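Local coordinates for protein erythrocyte binding antigen 140 (Plasmodium falciparum, PDB 4GF2) that probably binds a receptor on the surface of host red blood cells, acting as an adhesin of erythrocyte invasion through its Duffy-binding-like region, at residues 32-37 with 237-242; 387-392 with 464-469; 423-428 with 440-445; 12-17 with 45-50; 324-329 with 530-535. The protein carries 3 engineered substitutions. All blocks are in the same frame, centred on the assembly; numbering follows the deposited sequence.

Contact 1: residues 32-37 with 237-242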
# COMPACT_ATOMS: atom_id res chain seq x y z
N ILE A 32 16.82 -17.70 -20.96
CA ILE A 32 15.39 -17.97 -20.96
C ILE A 32 14.91 -18.27 -19.54
O ILE A 32 15.50 -19.08 -18.84
CB ILE A 32 15.05 -19.19 -21.85
CG1 ILE A 32 15.45 -18.92 -23.30
CG2 ILE A 32 13.57 -19.54 -21.75
CD1 ILE A 32 14.68 -17.79 -23.94
N THR A 33 13.84 -17.59 -19.12
CA THR A 33 13.24 -17.85 -17.82
C THR A 33 12.34 -19.09 -17.87
O THR A 33 11.57 -19.27 -18.81
CB THR A 33 12.40 -16.65 -17.33
OG1 THR A 33 13.25 -15.54 -17.06
CG2 THR A 33 11.63 -17.00 -16.07
N VAL A 34 12.47 -19.94 -16.85
CA VAL A 34 11.58 -21.09 -16.68
C VAL A 34 11.16 -21.21 -15.22
O VAL A 34 11.87 -20.76 -14.32
CB VAL A 34 12.26 -22.41 -17.11
CG1 VAL A 34 12.48 -22.44 -18.61
CG2 VAL A 34 13.57 -22.61 -16.36
N CYS A 35 9.99 -21.81 -15.00
CA CYS A 35 9.48 -22.04 -13.65
C CYS A 35 9.37 -23.54 -13.39
O CYS A 35 8.57 -24.23 -14.02
CB CYS A 35 8.11 -21.39 -13.47
SG CYS A 35 8.13 -19.59 -13.56
N VAL A 36 10.18 -24.02 -12.45
CA VAL A 36 10.23 -25.44 -12.13
C VAL A 36 9.56 -25.71 -10.79
O VAL A 36 9.73 -24.96 -9.84
CB VAL A 36 11.68 -25.92 -12.07
CG1 VAL A 36 11.74 -27.41 -11.81
CG2 VAL A 36 12.41 -25.57 -13.36
N PRO A 37 8.78 -26.80 -10.71
CA PRO A 37 8.16 -27.16 -9.43
C PRO A 37 9.18 -27.80 -8.49
O PRO A 37 10.05 -28.54 -8.93
CB PRO A 37 7.09 -28.17 -9.83
CG PRO A 37 7.61 -28.80 -11.08
CD PRO A 37 8.40 -27.74 -11.79
N THR A 237 3.08 -19.82 -19.69
CA THR A 237 2.17 -19.67 -20.82
C THR A 237 2.93 -19.25 -22.07
O THR A 237 2.57 -19.63 -23.18
CB THR A 237 1.05 -18.66 -20.51
OG1 THR A 237 -0.18 -19.11 -21.10
CG2 THR A 237 1.39 -17.27 -21.05
N ASN A 238 3.99 -18.46 -21.89
CA ASN A 238 4.82 -18.04 -23.00
C ASN A 238 5.66 -19.22 -23.49
O ASN A 238 5.86 -19.39 -24.70
CB ASN A 238 5.73 -16.88 -22.60
CG ASN A 238 4.95 -15.64 -22.21
OD1 ASN A 238 3.78 -15.49 -22.57
ND2 ASN A 238 5.60 -14.74 -21.48
N LEU A 239 6.14 -20.02 -22.56
CA LEU A 239 6.92 -21.21 -22.90
C LEU A 239 6.09 -22.20 -23.71
O LEU A 239 6.61 -22.92 -24.55
CB LEU A 239 7.47 -21.87 -21.64
CG LEU A 239 8.59 -21.10 -20.94
CD1 LEU A 239 8.92 -21.74 -19.61
CD2 LEU A 239 9.83 -21.04 -21.82
N TYR A 240 4.79 -22.23 -23.45
CA TYR A 240 3.89 -23.08 -24.22
C TYR A 240 3.89 -22.64 -25.68
O TYR A 240 4.22 -23.42 -26.57
CB TYR A 240 2.48 -23.05 -23.65
CG TYR A 240 1.53 -23.98 -24.37
CD1 TYR A 240 1.58 -25.35 -24.15
CD2 TYR A 240 0.60 -23.49 -25.28
CE1 TYR A 240 0.72 -26.21 -24.81
CE2 TYR A 240 -0.26 -24.35 -25.94
CZ TYR A 240 -0.20 -25.70 -25.70
OH TYR A 240 -1.05 -26.55 -26.36
N LYS A 241 3.52 -21.39 -25.91
CA LYS A 241 3.48 -20.84 -27.26
C LYS A 241 4.81 -21.05 -27.96
O LYS A 241 4.85 -21.50 -29.11
CB LYS A 241 3.15 -19.34 -27.21
CG LYS A 241 1.72 -19.04 -26.80
CD LYS A 241 1.53 -17.56 -26.46
CE LYS A 241 0.09 -17.25 -26.09
NZ LYS A 241 -0.05 -15.90 -25.49
N LYS A 242 5.90 -20.74 -27.26
CA LYS A 242 7.24 -20.85 -27.83
C LYS A 242 7.56 -22.27 -28.28
O LYS A 242 8.27 -22.47 -29.26
CB LYS A 242 8.28 -20.37 -26.83
CG LYS A 242 9.71 -20.60 -27.27
CD LYS A 242 10.71 -19.93 -26.36
CE LYS A 242 12.13 -20.14 -26.85
NZ LYS A 242 13.13 -19.41 -26.04
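V34, on strand 33-37, lies opposite L239 near the end of helix 213-242, their CA atoms 7.8 Å apart, with no hydrogen bond joining strand to helix. L239 makes three of the four close approaches, to I32, T33 and V34. Its two methyls part on reaching the strand: CD1 meets CG1 of V34 at 3.8 Å, the two side chains crossing at about a right angle, while CD2 lies 4.0 Å from CG2 of I32, whose side chain slides past in the opposite direction. The strand belongs to a small antiparallel beta hairpin with 23-27, riveted by the cross-strand C25–C35 disulfide, so L239 packs a long helix of this largely helical chain against its one small sheet. The T33 carbonyl O sits 3.7 Å from CD1 of L239, and M106 and I176 also touch the L239 side chain. At the exposed margin the extended K242 and I32 reach for each other tip to tip, at a separation too short to be taken literally.

Contact 2: residues 387-392 with 464-469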
# COMPACT_ATOMS: atom_id res chain seq x y z
N ASP A 387 -16.94 32.13 0.12
CA ASP A 387 -16.71 32.19 -1.32
C ASP A 387 -15.60 31.23 -1.75
O ASP A 387 -14.88 30.68 -0.91
CB ASP A 387 -16.38 33.62 -1.75
CG ASP A 387 -15.08 34.13 -1.16
OD1 ASP A 387 -14.04 33.45 -1.33
OD2 ASP A 387 -15.09 35.21 -0.53
N GLU A 388 -15.46 31.05 -3.06
CA GLU A 388 -14.49 30.11 -3.61
C GLU A 388 -13.06 30.41 -3.18
O GLU A 388 -12.32 29.51 -2.78
CB GLU A 388 -14.56 30.10 -5.14
CG GLU A 388 -15.62 29.18 -5.71
CD GLU A 388 -15.64 29.19 -7.23
OE1 GLU A 388 -15.01 30.09 -7.82
OE2 GLU A 388 -16.29 28.30 -7.82
N ASN A 389 -12.67 31.68 -3.29
CA ASN A 389 -11.30 32.08 -2.99
C ASN A 389 -10.92 31.83 -1.53
O ASN A 389 -9.78 31.48 -1.23
CB ASN A 389 -11.09 33.55 -3.34
CG ASN A 389 -11.35 33.84 -4.81
OD1 ASN A 389 -11.31 32.94 -5.64
ND2 ASN A 389 -11.61 35.11 -5.13
N ALA A 390 -11.88 32.01 -0.63
CA ALA A 390 -11.65 31.81 0.79
C ALA A 390 -11.55 30.31 1.09
O ALA A 390 -10.59 29.85 1.70
CB ALA A 390 -12.76 32.44 1.61
N LEU A 391 -12.56 29.57 0.64
CA LEU A 391 -12.56 28.12 0.80
C LEU A 391 -11.25 27.56 0.27
O LEU A 391 -10.63 26.70 0.88
CB LEU A 391 -13.73 27.50 0.06
CG LEU A 391 -14.82 26.87 0.93
CD1 LEU A 391 -15.99 26.43 0.07
CD2 LEU A 391 -14.25 25.70 1.72
N CYS A 392 -10.84 28.06 -0.89
CA CYS A 392 -9.60 27.63 -1.52
C CYS A 392 -8.42 27.81 -0.57
O CYS A 392 -7.66 26.87 -0.33
CB CYS A 392 -9.35 28.41 -2.80
SG CYS A 392 -7.72 28.10 -3.51
N LYS A 464 -11.93 23.35 -9.37
CA LYS A 464 -10.70 23.02 -8.65
C LYS A 464 -9.52 23.86 -9.14
O LYS A 464 -8.71 24.32 -8.34
CB LYS A 464 -10.38 21.53 -8.78
CG LYS A 464 -11.54 20.61 -8.41
CD LYS A 464 -11.07 19.21 -8.07
CE LYS A 464 -10.31 18.57 -9.22
NZ LYS A 464 -9.75 17.24 -8.84
N GLU A 465 -9.42 24.05 -10.45
CA GLU A 465 -8.30 24.79 -11.03
C GLU A 465 -8.32 26.27 -10.67
O GLU A 465 -7.40 27.01 -11.01
CB GLU A 465 -8.29 24.62 -12.55
CG GLU A 465 -7.99 23.20 -13.01
CD GLU A 465 -7.76 23.11 -14.51
OE1 GLU A 465 -7.75 24.16 -15.18
OE2 GLU A 465 -7.59 21.98 -15.01
N THR A 466 -9.37 26.70 -9.98
CA THR A 466 -9.42 28.05 -9.42
C THR A 466 -8.37 28.18 -8.32
O THR A 466 -7.85 29.26 -8.06
CB THR A 466 -10.80 28.36 -8.83
OG1 THR A 466 -11.80 28.30 -9.86
CG2 THR A 466 -10.82 29.75 -8.19
N CYS A 467 -8.07 27.05 -7.68
CA CYS A 467 -7.14 27.02 -6.56
C CYS A 467 -5.72 26.71 -7.04
O CYS A 467 -5.43 25.60 -7.48
CB CYS A 467 -7.59 25.96 -5.56
SG CYS A 467 -7.03 26.23 -3.89
N LYS A 468 -4.84 27.71 -6.93
CA LYS A 468 -3.53 27.64 -7.58
C LYS A 468 -2.38 27.79 -6.59
O LYS A 468 -2.57 28.26 -5.47
CB LYS A 468 -3.42 28.75 -8.63
CG LYS A 468 -4.73 29.10 -9.32
CD LYS A 468 -4.65 30.46 -9.99
CE LYS A 468 -6.01 30.91 -10.51
NZ LYS A 468 -5.99 32.32 -10.99
N ASP A 469 -1.19 27.40 -7.04
CA ASP A 469 0.04 27.63 -6.28
C ASP A 469 -0.01 27.02 -4.89
O ASP A 469 0.66 27.49 -3.97
CB ASP A 469 0.34 29.13 -6.20
CG ASP A 469 0.66 29.73 -7.56
OD1 ASP A 469 1.35 29.06 -8.36
OD2 ASP A 469 0.21 30.87 -7.83
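Two flat groups flank this contact, the amide of N389 and the carboxylate of E388, and neither is stacked on a partner across it; each has one oxygen nearest T466. OD1 of N389 stands 4.1 Å from CG2 of T466, the two side chains crossing at about a right angle, and OE1 of E388 is 4.2 Å from OG1 of T466, too far for a hydrogen bond. The stronger polar partner of E388 is N463, whose ND2 donates to OE2. Beyond these loose approaches, farther along the helix, lies the covalent link: SG of C392 and SG of C467 are bonded at 2.0 Å, with a right-handed dihedral of 90° about the S–S bond, near the relaxed value. In both cysteines SG is anti to the backbone N (chi1 172° in C392), which carries the sulfur of C392 off the helix to the loop. At the start of the helix D387 is the N-cap: its OD1 accepts from N of A390 at 2.7 Å, met nearly end-on. On the loop side, the carbonyl of K468 is held by Q396, one turn beyond C392. The whole is a disulfide staple at the surface, pinning the first turns of helix 388-407 to the loop that follows helix 435-457 in the second Duffy-binding region of this cysteine-rich, helical fold.

Contact 3: residues 423-428 with 440-445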
# COMPACT_ATOMS: atom_id res chain seq x y z
N ASN A 423 6.23 7.74 12.47
CA ASN A 423 5.77 6.54 11.80
C ASN A 423 6.16 6.52 10.33
O ASN A 423 6.19 5.46 9.71
CB ASN A 423 4.27 6.36 11.99
CG ASN A 423 3.93 5.79 13.34
OD1 ASN A 423 4.76 5.11 13.95
ND2 ASN A 423 2.74 6.07 13.83
N LEU A 424 6.48 7.68 9.78
CA LEU A 424 7.06 7.75 8.44
C LEU A 424 8.54 7.37 8.51
O LEU A 424 9.07 6.76 7.59
CB LEU A 424 6.90 9.14 7.84
CG LEU A 424 7.47 9.28 6.44
CD1 LEU A 424 7.01 8.15 5.54
CD2 LEU A 424 7.07 10.62 5.85
N ASN A 425 9.19 7.75 9.61
CA ASN A 425 10.56 7.31 9.85
C ASN A 425 10.61 5.79 9.90
O ASN A 425 11.55 5.18 9.39
CB ASN A 425 11.10 7.89 11.16
CG ASN A 425 11.33 9.39 11.08
OD1 ASN A 425 11.37 9.97 10.00
ND2 ASN A 425 11.51 10.02 12.23
N LYS A 426 9.59 5.18 10.50
CA LYS A 426 9.51 3.72 10.56
C LYS A 426 9.41 3.11 9.17
O LYS A 426 10.01 2.08 8.89
CB LYS A 426 8.33 3.28 11.42
CG LYS A 426 8.52 3.54 12.90
CD LYS A 426 7.39 2.93 13.72
CE LYS A 426 7.57 3.22 15.20
NZ LYS A 426 6.51 2.58 16.03
N VAL A 427 8.63 3.75 8.29
CA VAL A 427 8.54 3.29 6.91
C VAL A 427 9.93 3.24 6.29
O VAL A 427 10.25 2.34 5.51
CB VAL A 427 7.64 4.21 6.07
CG1 VAL A 427 7.75 3.85 4.59
CG2 VAL A 427 6.20 4.11 6.54
N ASN A 428 10.76 4.22 6.65
CA ASN A 428 12.15 4.25 6.19
C ASN A 428 12.96 3.13 6.84
O ASN A 428 13.18 3.13 8.05
CB ASN A 428 12.77 5.61 6.52
CG ASN A 428 14.20 5.73 6.04
OD1 ASN A 428 14.72 4.83 5.37
ND2 ASN A 428 14.83 6.84 6.36
N ILE A 440 15.61 14.13 5.22
CA ILE A 440 15.73 14.08 3.77
C ILE A 440 14.80 13.02 3.18
O ILE A 440 14.21 13.23 2.12
CB ILE A 440 17.18 13.79 3.33
CG1 ILE A 440 18.09 14.95 3.73
CG2 ILE A 440 17.26 13.58 1.82
CD1 ILE A 440 19.56 14.62 3.66
N PHE A 441 14.66 11.89 3.87
CA PHE A 441 13.76 10.85 3.41
C PHE A 441 12.32 11.35 3.42
O PHE A 441 11.61 11.25 2.43
CB PHE A 441 13.88 9.60 4.28
CG PHE A 441 12.86 8.54 3.94
CD1 PHE A 441 13.14 7.57 3.00
CD2 PHE A 441 11.63 8.53 4.56
CE1 PHE A 441 12.21 6.60 2.69
CE2 PHE A 441 10.69 7.56 4.26
CZ PHE A 441 10.98 6.59 3.32
N ARG A 442 11.89 11.87 4.56
CA ARG A 442 10.54 12.38 4.69
C ARG A 442 10.28 13.45 3.63
O ARG A 442 9.25 13.44 2.96
CB ARG A 442 10.30 12.95 6.10
CG ARG A 442 10.35 11.90 7.20
CD ARG A 442 9.81 12.45 8.51
NE ARG A 442 10.43 13.74 8.84
CZ ARG A 442 11.56 13.88 9.53
NH1 ARG A 442 12.21 12.82 9.99
NH2 ARG A 442 12.04 15.09 9.76
N GLU A 443 11.23 14.37 3.48
CA GLU A 443 11.08 15.45 2.51
C GLU A 443 10.87 14.91 1.10
O GLU A 443 10.01 15.38 0.37
CB GLU A 443 12.29 16.38 2.56
CG GLU A 443 12.34 17.26 3.81
CD GLU A 443 13.52 18.21 3.82
OE1 GLU A 443 14.39 18.10 2.94
OE2 GLU A 443 13.58 19.08 4.72
N LYS A 444 11.66 13.89 0.74
CA LYS A 444 11.51 13.26 -0.57
C LYS A 444 10.18 12.52 -0.67
O LYS A 444 9.55 12.50 -1.72
CB LYS A 444 12.67 12.30 -0.84
CG LYS A 444 14.00 12.99 -1.10
CD LYS A 444 15.11 11.97 -1.32
CE LYS A 444 16.43 12.65 -1.65
NZ LYS A 444 17.52 11.65 -1.85
N TRP A 445 9.77 11.91 0.44
CA TRP A 445 8.53 11.15 0.45
C TRP A 445 7.34 12.06 0.21
O TRP A 445 6.42 11.72 -0.53
CB TRP A 445 8.37 10.41 1.78
CG TRP A 445 7.27 9.41 1.76
CD1 TRP A 445 7.37 8.09 1.43
CD2 TRP A 445 5.89 9.63 2.07
NE1 TRP A 445 6.15 7.48 1.52
CE2 TRP A 445 5.22 8.41 1.92
CE3 TRP A 445 5.16 10.76 2.47
CZ2 TRP A 445 3.85 8.27 2.14
CZ3 TRP A 445 3.80 10.62 2.69
CH2 TRP A 445 3.16 9.38 2.53
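N428 lies flat over F441 where the local axes of 423-427 and 440-445 run roughly at right angles. The backbone puts CB of N428 over the ring centre, 3.6 Å from the centroid in a CH-pi contact, and CG anti to the backbone N (chi1 -178°) lays the amide along the same face, 12° from parallel; ND2 rests 3.6 Å from CG of F441. OD1 of the same amide is engaged by N of D430, which fixes its rotation. L424 divides its two methyls: CD1 sits over one face of W445, 3.9 Å from the centroid of the five-membered ring, while CD2 packs at 3.8 Å on CG of R442. V427 CG1 meets the F441 ring at its edge. R442 bends at its third torsion, and this turns the guanidinium back to N425. There NH1 donates to OD1 at 3.0 Å, almost straight at 164°, in the plane of both groups and on an oxygen lone pair. All three guanidinium nitrogens are bonded; the N425 and K407 oxygens are neutral and E421 adds only a long, weak ion pair, so polar groups probably do much to stabilise the buried charge.

Contact 4: residues 12-17 with 45-50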
# COMPACT_ATOMS: atom_id res chain seq x y z
N PHE A 12 17.59 -42.20 1.99
CA PHE A 12 18.36 -41.05 2.44
C PHE A 12 19.24 -40.47 1.33
O PHE A 12 19.63 -39.31 1.39
CB PHE A 12 19.20 -41.41 3.66
CG PHE A 12 18.40 -41.54 4.92
CD1 PHE A 12 17.84 -40.42 5.52
CD2 PHE A 12 18.18 -42.77 5.50
CE1 PHE A 12 17.09 -40.53 6.67
CE2 PHE A 12 17.43 -42.89 6.66
CZ PHE A 12 16.89 -41.76 7.25
N ALA A 13 19.56 -41.29 0.33
CA ALA A 13 20.34 -40.80 -0.80
C ALA A 13 19.62 -39.61 -1.44
O ALA A 13 20.25 -38.63 -1.82
CB ALA A 13 20.55 -41.91 -1.82
N CYS A 14 18.30 -39.71 -1.55
CA CYS A 14 17.50 -38.62 -2.10
C CYS A 14 17.09 -37.65 -0.99
O CYS A 14 17.03 -36.44 -1.20
CB CYS A 14 16.27 -39.17 -2.81
SG CYS A 14 16.64 -40.14 -4.28
N GLY A 15 16.79 -38.20 0.19
CA GLY A 15 16.48 -37.38 1.34
C GLY A 15 15.02 -37.01 1.47
O GLY A 15 14.26 -37.10 0.51
N ILE A 16 14.63 -36.60 2.67
CA ILE A 16 13.27 -36.16 2.94
C ILE A 16 12.91 -35.00 2.02
O ILE A 16 13.76 -34.17 1.69
CB ILE A 16 13.10 -35.71 4.40
CG1 ILE A 16 13.60 -36.79 5.36
CG2 ILE A 16 11.64 -35.37 4.69
CD1 ILE A 16 14.84 -36.39 6.13
N LYS A 17 11.65 -34.93 1.62
CA LYS A 17 11.18 -33.87 0.73
C LYS A 17 10.55 -32.73 1.51
O LYS A 17 9.98 -32.93 2.58
CB LYS A 17 10.18 -34.43 -0.28
CG LYS A 17 10.79 -35.45 -1.22
CD LYS A 17 9.76 -36.02 -2.18
CE LYS A 17 10.38 -37.01 -3.15
NZ LYS A 17 11.40 -36.38 -4.04
N ILE A 45 16.82 -38.97 -7.70
CA ILE A 45 17.75 -39.38 -8.74
C ILE A 45 19.17 -39.66 -8.22
O ILE A 45 20.01 -40.17 -8.96
CB ILE A 45 17.84 -38.30 -9.84
CG1 ILE A 45 18.40 -37.01 -9.26
CG2 ILE A 45 16.46 -38.07 -10.44
CD1 ILE A 45 18.51 -35.88 -10.26
N ALA A 46 19.42 -39.32 -6.96
CA ALA A 46 20.75 -39.47 -6.38
C ALA A 46 21.32 -40.86 -6.60
O ALA A 46 22.52 -41.02 -6.83
CB ALA A 46 20.70 -39.15 -4.89
N ASN A 47 20.46 -41.88 -6.52
CA ASN A 47 20.93 -43.26 -6.60
C ASN A 47 21.68 -43.56 -7.89
O ASN A 47 22.58 -44.40 -7.90
CB ASN A 47 19.76 -44.23 -6.42
CG ASN A 47 19.16 -44.16 -5.04
OD1 ASN A 47 19.77 -44.60 -4.06
ND2 ASN A 47 17.97 -43.58 -4.94
N PHE A 48 21.32 -42.87 -8.96
CA PHE A 48 22.04 -43.01 -10.23
C PHE A 48 23.53 -42.69 -10.06
O PHE A 48 24.38 -43.29 -10.71
CB PHE A 48 21.44 -42.10 -11.29
CG PHE A 48 20.14 -42.60 -11.85
CD1 PHE A 48 20.09 -43.77 -12.60
CD2 PHE A 48 18.96 -41.89 -11.64
CE1 PHE A 48 18.90 -44.23 -13.12
CE2 PHE A 48 17.77 -42.35 -12.16
CZ PHE A 48 17.73 -43.52 -12.91
N LEU A 49 23.83 -41.74 -9.18
CA LEU A 49 25.21 -41.29 -8.98
C LEU A 49 26.00 -42.20 -8.05
O LEU A 49 27.22 -42.11 -7.98
CB LEU A 49 25.22 -39.86 -8.43
CG LEU A 49 24.65 -38.80 -9.37
CD1 LEU A 49 24.40 -37.50 -8.62
CD2 LEU A 49 25.60 -38.57 -10.54
N ASN A 50 25.30 -43.08 -7.34
CA ASN A 50 25.97 -44.00 -6.42
C ASN A 50 26.27 -45.35 -7.06
O ASN A 50 26.75 -46.26 -6.39
CB ASN A 50 25.11 -44.20 -5.17
CG ASN A 50 24.90 -42.92 -4.40
OD1 ASN A 50 25.77 -42.05 -4.36
ND2 ASN A 50 23.73 -42.79 -3.78
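A13 is the first residue of 12-17 to meet 45-50, and it does so with both backbone and side chain. Its carbonyl O comes within 3.1 Å of CB of A46, a snug fit, while its own CB lies 4.1 Å from that methyl and 3.6 Å from OD1 of N47. The same OD1 also takes part in a weak hydrogen bond with ND1 of H10. C14 follows, with SG anti to the carbonyl carbon (chi1 -66°). This places the sulfur 3.6 Å from N of I45 and 3.7 Å from ND2 of N47, neither a hydrogen bond, and in covalent union with C44, the residue just before I45. At G15 the chain leaves the helix with positive phi, and K17 then forms a salt bridge with E70. Small alanines let the backbones come close beside the disulfide, which ties the end of helix 4-14 to the chain just before the weakly bonded helical turn about 46-49, at the surface of the helical Duffy-binding fold.

Contact 5: residues 324-329 with 530-535. Engineered in segment 324-329: A329 (natural residue Thr). With GOL (glycerol), chain I.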
# COMPACT_ATOMS: atom_id res chain seq x y z
N LYS A 324 -12.33 28.13 19.12
CA LYS A 324 -11.19 28.08 20.02
C LYS A 324 -10.34 29.33 19.84
O LYS A 324 -10.26 29.89 18.74
CB LYS A 324 -10.34 26.83 19.78
CG LYS A 324 -10.95 25.55 20.31
CD LYS A 324 -9.90 24.46 20.50
CE LYS A 324 -10.50 23.22 21.16
NZ LYS A 324 -9.48 22.17 21.44
N SER A 325 -9.70 29.77 20.92
CA SER A 325 -8.78 30.89 20.85
C SER A 325 -7.50 30.44 20.17
O SER A 325 -7.21 29.25 20.07
CB SER A 325 -8.47 31.41 22.25
OG SER A 325 -9.63 31.97 22.86
N TRP A 326 -6.72 31.40 19.70
CA TRP A 326 -5.38 31.11 19.23
C TRP A 326 -4.52 30.73 20.42
O TRP A 326 -4.66 31.31 21.50
CB TRP A 326 -4.80 32.32 18.50
CG TRP A 326 -5.37 32.48 17.13
CD1 TRP A 326 -6.65 32.86 16.81
CD2 TRP A 326 -4.70 32.26 15.88
NE1 TRP A 326 -6.81 32.88 15.44
CE2 TRP A 326 -5.62 32.52 14.85
CE3 TRP A 326 -3.40 31.87 15.54
CZ2 TRP A 326 -5.29 32.40 13.51
CZ3 TRP A 326 -3.07 31.76 14.21
CH2 TRP A 326 -4.02 32.02 13.20
N ASN A 327 -3.65 29.75 20.23
CA ASN A 327 -2.80 29.25 21.30
C ASN A 327 -1.37 29.76 21.16
O ASN A 327 -0.65 29.33 20.28
CB ASN A 327 -2.82 27.72 21.32
CG ASN A 327 -1.88 27.13 22.34
OD1 ASN A 327 -1.42 27.82 23.26
ND2 ASN A 327 -1.57 25.85 22.19
N CYS A 328 -0.98 30.67 22.05
CA CYS A 328 0.36 31.24 22.04
C CYS A 328 1.16 30.79 23.27
O CYS A 328 2.08 31.49 23.69
CB CYS A 328 0.30 32.77 22.03
SG CYS A 328 -0.79 33.52 20.79
N ALA A 329 0.82 29.64 23.83
CA ALA A 329 1.42 29.22 25.10
C ALA A 329 1.67 27.72 25.22
O ALA A 329 1.71 27.18 26.33
CB ALA A 329 0.55 29.70 26.26
N ASP A 530 -8.04 43.28 23.65
CA ASP A 530 -6.80 43.21 24.42
C ASP A 530 -6.14 41.85 24.21
O ASP A 530 -4.91 41.76 24.10
CB ASP A 530 -7.08 43.44 25.91
CG ASP A 530 -7.49 44.87 26.21
OD1 ASP A 530 -7.27 45.75 25.36
OD2 ASP A 530 -8.04 45.11 27.31
N LEU A 531 -6.94 40.80 24.13
CA LEU A 531 -6.42 39.46 23.90
C LEU A 531 -5.75 39.39 22.53
O LEU A 531 -4.67 38.82 22.39
CB LEU A 531 -7.54 38.43 23.99
CG LEU A 531 -7.14 36.99 23.61
CD1 LEU A 531 -6.06 36.47 24.54
CD2 LEU A 531 -8.36 36.07 23.62
N LYS A 532 -6.39 39.98 21.53
CA LYS A 532 -5.85 39.96 20.18
C LYS A 532 -4.60 40.82 20.09
O LYS A 532 -3.69 40.53 19.32
CB LYS A 532 -6.90 40.44 19.16
CG LYS A 532 -8.22 39.68 19.21
CD LYS A 532 -8.06 38.18 18.98
CE LYS A 532 -7.70 37.86 17.54
NZ LYS A 532 -7.59 36.39 17.32
N LYS A 533 -4.56 41.87 20.90
CA LYS A 533 -3.41 42.77 20.93
C LYS A 533 -2.16 42.03 21.39
O LYS A 533 -1.09 42.21 20.82
CB LYS A 533 -3.68 43.96 21.85
CG LYS A 533 -2.52 44.93 21.96
CD LYS A 533 -2.82 46.08 22.91
CE LYS A 533 -1.61 46.97 23.12
NZ LYS A 533 -1.14 47.61 21.86
N SER A 534 -2.30 41.21 22.43
CA SER A 534 -1.16 40.43 22.91
C SER A 534 -0.72 39.41 21.87
O SER A 534 0.48 39.21 21.66
CB SER A 534 -1.48 39.75 24.25
OG SER A 534 -2.64 38.96 24.18
N GLU A 535 -1.68 38.78 21.20
CA GLU A 535 -1.37 37.80 20.17
C GLU A 535 -0.59 38.48 19.05
O GLU A 535 0.41 37.95 18.56
CB GLU A 535 -2.66 37.20 19.60
CG GLU A 535 -3.45 36.38 20.59
CD GLU A 535 -4.80 35.95 20.03
OE1 GLU A 535 -5.10 36.32 18.88
OE2 GLU A 535 -5.54 35.23 20.73
C1 GOL I . -2.22 32.57 24.91
O1 GOL I . -3.31 32.42 24.04
C2 GOL I . -2.17 34.00 25.43
O2 GOL I . -3.33 34.28 26.17
C3 GOL I . -2.06 34.96 24.25
O3 GOL I . -1.79 36.26 24.72
O HOH W 1 -7.90 34.01 20.03
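W326 and C328 both bear on the side chain of E535. CB of W326 lies 3.7 Å from OE2, and SG of C328 lies 3.9 Å from CG, so the glutamate's aliphatic part and its carboxylate are each touched from the loop. A water completes this first shell: it accepts from N of W326 at 2.9 Å and donates to OE2 of E535 at 2.7 Å, bridging loop and helix where no direct hydrogen bond exists. The ammonium of K532, on a chain bent midway, approaches the indole obliquely, NZ 3.7 Å from CD1, while its main partner is E535, whose OE1 receives it at 2.9 Å on the syn lone pair. A glycerol, probably from the crystallisation liquor, lies beside these groups; its O3 donates to OG of S534 at 2.9 Å, and its O1 makes a weak bond to the W326 carbonyl. Farther out, W486 donates to OE1 of E535 and meets the W326 ring edge-to-face, and D489 accepts from NE1 of W326. The loop itself is shaped by the C328–C340 disulfide and by an Asx turn in which OD1 of N327 accepts from N of A329, an engineered residue. With K532 and W486 on one oxygen and water on the other, the buried carboxylate of E535 is well supplied with donors, which would favour its ionised form.

Five contacts along one elongated chain illustrate how a tandem helical adhesin is fastened locally. Contacts 1 and 4 lie on the same side of the chain's centre, their nearest atoms about 9 Å apart, and alternate along the sequence. Contacts 2, 3 and 5 are nested instead: contact 5 closes a loop holding contact 2, which in turn encloses contact 3, with centres of contacts 2 and 5 about 28 Å apart. The widest separation, about 83 Å between centres, is that of contacts 4 and 5, and no two contacts touch. Contact 5 holds a glycerol, and the side chains of N425 (contact 3, about 4 Å) and I45 (contact 4, about 3 Å) also lie near bound glycerol, probably all from the crystallisation liquor.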